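Local atomic coordinates of probable receptor YhhM (Klebsiella variicola At-22, PDB entry 3Q6C), a protein that is of unknown function; it belongs to the DUF2500 family of the YhhM-like clan and may be a receptor. Residues 9-14 against 35-40. Sequence-based numbering, arbitrary orientation.
Sequences SNKREK and YEASFR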
# COMPACT_ATOMS: atom_id res chain seq x y z
N SER A 9 2.32 -0.11 6.67
CA SER A 9 2.34 -1.25 7.58
C SER A 9 3.35 -2.31 7.22
O SER A 9 4.32 -2.52 7.95
CB SER A 9 0.96 -1.93 7.61
OG SER A 9 0.10 -1.34 8.54
N ASN A 10 3.11 -2.99 6.11
CA ASN A 10 4.00 -4.05 5.67
C ASN A 10 3.80 -4.38 4.21
O ASN A 10 2.84 -3.95 3.59
CB ASN A 10 3.76 -5.32 6.50
CG ASN A 10 2.50 -6.05 6.10
OD1 ASN A 10 1.40 -5.50 6.18
ND2 ASN A 10 2.64 -7.29 5.64
N LYS A 11 4.73 -5.17 3.69
CA LYS A 11 4.73 -5.61 2.30
C LYS A 11 5.00 -7.10 2.21
O LYS A 11 5.87 -7.64 2.90
CB LYS A 11 5.80 -4.84 1.50
CG LYS A 11 5.38 -3.43 1.09
CD LYS A 11 6.58 -2.61 0.61
CE LYS A 11 7.30 -3.24 -0.58
NZ LYS A 11 8.60 -2.55 -0.84
N ARG A 12 4.26 -7.78 1.35
CA ARG A 12 4.46 -9.20 1.19
C ARG A 12 4.55 -9.54 -0.28
O ARG A 12 3.80 -9.02 -1.09
CB ARG A 12 3.31 -9.99 1.83
CG ARG A 12 3.55 -11.50 1.86
CD ARG A 12 2.36 -12.27 2.44
NE ARG A 12 1.16 -12.13 1.61
CZ ARG A 12 -0.02 -12.68 1.90
NH1 ARG A 12 -0.16 -13.41 3.00
NH2 ARG A 12 -1.06 -12.51 1.09
N GLU A 13 5.50 -10.41 -0.60
CA GLU A 13 5.70 -10.89 -1.96
C GLU A 13 5.36 -12.37 -1.83
O GLU A 13 5.87 -13.06 -0.95
CB GLU A 13 7.16 -10.73 -2.37
CG GLU A 13 7.35 -10.59 -3.87
CD GLU A 13 8.81 -10.41 -4.24
OE1 GLU A 13 9.59 -9.96 -3.37
OE2 GLU A 13 9.17 -10.70 -5.40
N LYS A 14 4.48 -12.85 -2.70
CA LYS A 14 4.04 -14.23 -2.63
C LYS A 14 3.97 -14.85 -4.02
O LYS A 14 3.65 -14.18 -4.99
CB LYS A 14 2.66 -14.26 -1.97
CG LYS A 14 1.98 -15.61 -1.95
CD LYS A 14 0.73 -15.56 -1.09
CE LYS A 14 -0.30 -14.58 -1.63
NZ LYS A 14 -1.46 -14.43 -0.69
N TYR A 35 1.77 -9.33 -5.34
CA TYR A 35 2.28 -8.32 -4.42
C TYR A 35 1.17 -7.67 -3.61
O TYR A 35 0.08 -7.40 -4.12
CB TYR A 35 3.06 -7.26 -5.20
CG TYR A 35 4.14 -7.82 -6.10
CD1 TYR A 35 3.85 -8.23 -7.40
CD2 TYR A 35 5.46 -7.91 -5.66
CE1 TYR A 35 4.86 -8.71 -8.25
CE2 TYR A 35 6.46 -8.40 -6.49
CZ TYR A 35 6.16 -8.79 -7.78
OH TYR A 35 7.17 -9.25 -8.61
N GLU A 36 1.45 -7.42 -2.33
CA GLU A 36 0.49 -6.81 -1.43
C GLU A 36 1.17 -5.82 -0.46
O GLU A 36 2.25 -6.08 0.06
CB GLU A 36 -0.22 -7.89 -0.61
CG GLU A 36 -1.22 -8.72 -1.39
CD GLU A 36 -1.72 -9.94 -0.61
OE1 GLU A 36 -1.98 -9.83 0.61
OE2 GLU A 36 -1.86 -11.02 -1.21
N ALA A 37 0.51 -4.69 -0.24
CA ALA A 37 1.03 -3.69 0.68
C ALA A 37 -0.08 -3.35 1.66
O ALA A 37 -1.24 -3.22 1.29
CB ALA A 37 1.44 -2.46 -0.07
N SER A 38 0.28 -3.22 2.93
CA SER A 38 -0.71 -2.88 3.94
C SER A 38 -0.48 -1.47 4.44
O SER A 38 0.65 -1.06 4.66
CB SER A 38 -0.66 -3.85 5.11
OG SER A 38 -1.21 -5.11 4.76
N PHE A 39 -1.57 -0.73 4.59
CA PHE A 39 -1.51 0.63 5.09
C PHE A 39 -2.28 0.71 6.40
O PHE A 39 -3.36 0.11 6.54
CB PHE A 39 -2.09 1.57 4.06
CG PHE A 39 -1.31 1.59 2.78
CD1 PHE A 39 -0.21 2.43 2.64
CD2 PHE A 39 -1.64 0.72 1.74
CE1 PHE A 39 0.56 2.41 1.48
CE2 PHE A 39 -0.88 0.69 0.57
CZ PHE A 39 0.23 1.53 0.44
N ARG A 40 -1.71 1.42 7.36
CA ARG A 40 -2.35 1.56 8.66
C ARG A 40 -2.48 3.01 9.07
O ARG A 40 -1.62 3.84 8.78
CB ARG A 40 -1.54 0.79 9.71
CG ARG A 40 -2.05 0.94 11.12
CD ARG A 40 -1.09 0.30 12.08
NE ARG A 40 -0.99 -1.14 11.85
CZ ARG A 40 0.08 -1.86 12.16
NH1 ARG A 40 1.14 -1.26 12.70
NH2 ARG A 40 0.09 -3.17 11.94
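Arg12 and Glu36 face each other as a hydrogen-bonded pair of two antiparallel strands, their backbones joined by Arg12 N to Glu36 O at 2.9 Å and Glu36 N to Arg12 O at 3.1 Å. Their side chains rise from the same face of the sheet and run alongside one another. From CB, the Arg12 chain sets out with CG anti to the backbone N (chi1 -172°) and stays extended through CD, which carries the head out to the acid. A bend at chi3 then turns the head toward the neighbouring strand: NE comes no nearer than 4.0 Å to Glu36 OE1, CZ passes the same oxygen more closely, and NH2 reaches both oxygens, 2.9 Å from each of Glu36 OE1 and OE2. The salt bridge to OE2 meets the guanidinium at its edge, but the carboxylate is turned 71° from the guanidinium plane and the hydrogen bond is bent and weak. Lys14 CD lies over one face of the guanidinium, toward its rim, and Lys14 NZ adds a long, weak salt bridge, so that Arg12 and Lys14 share Glu36 OE2; Arg34 makes a long, weak ion pair with it. On the reverse face, Glu13 runs beside Tyr35, its CG 3.5 Å from Tyr35 CE2, while Lys11 leads away from Ala37: its NZ hydrogen-bonds Leu60 O, and the side chain makes a cation-pi contact with Tyr57. Toward the Ser9 end, Ser38 N donates to Asn10 O at 2.7 Å, and Ser9 and Asn10 together oppose Ser38. The arrangement is a classic beta bulge followed by regular antiparallel pairing with a cross-strand salt-bridge network, joining strands 2-15 and 33-41.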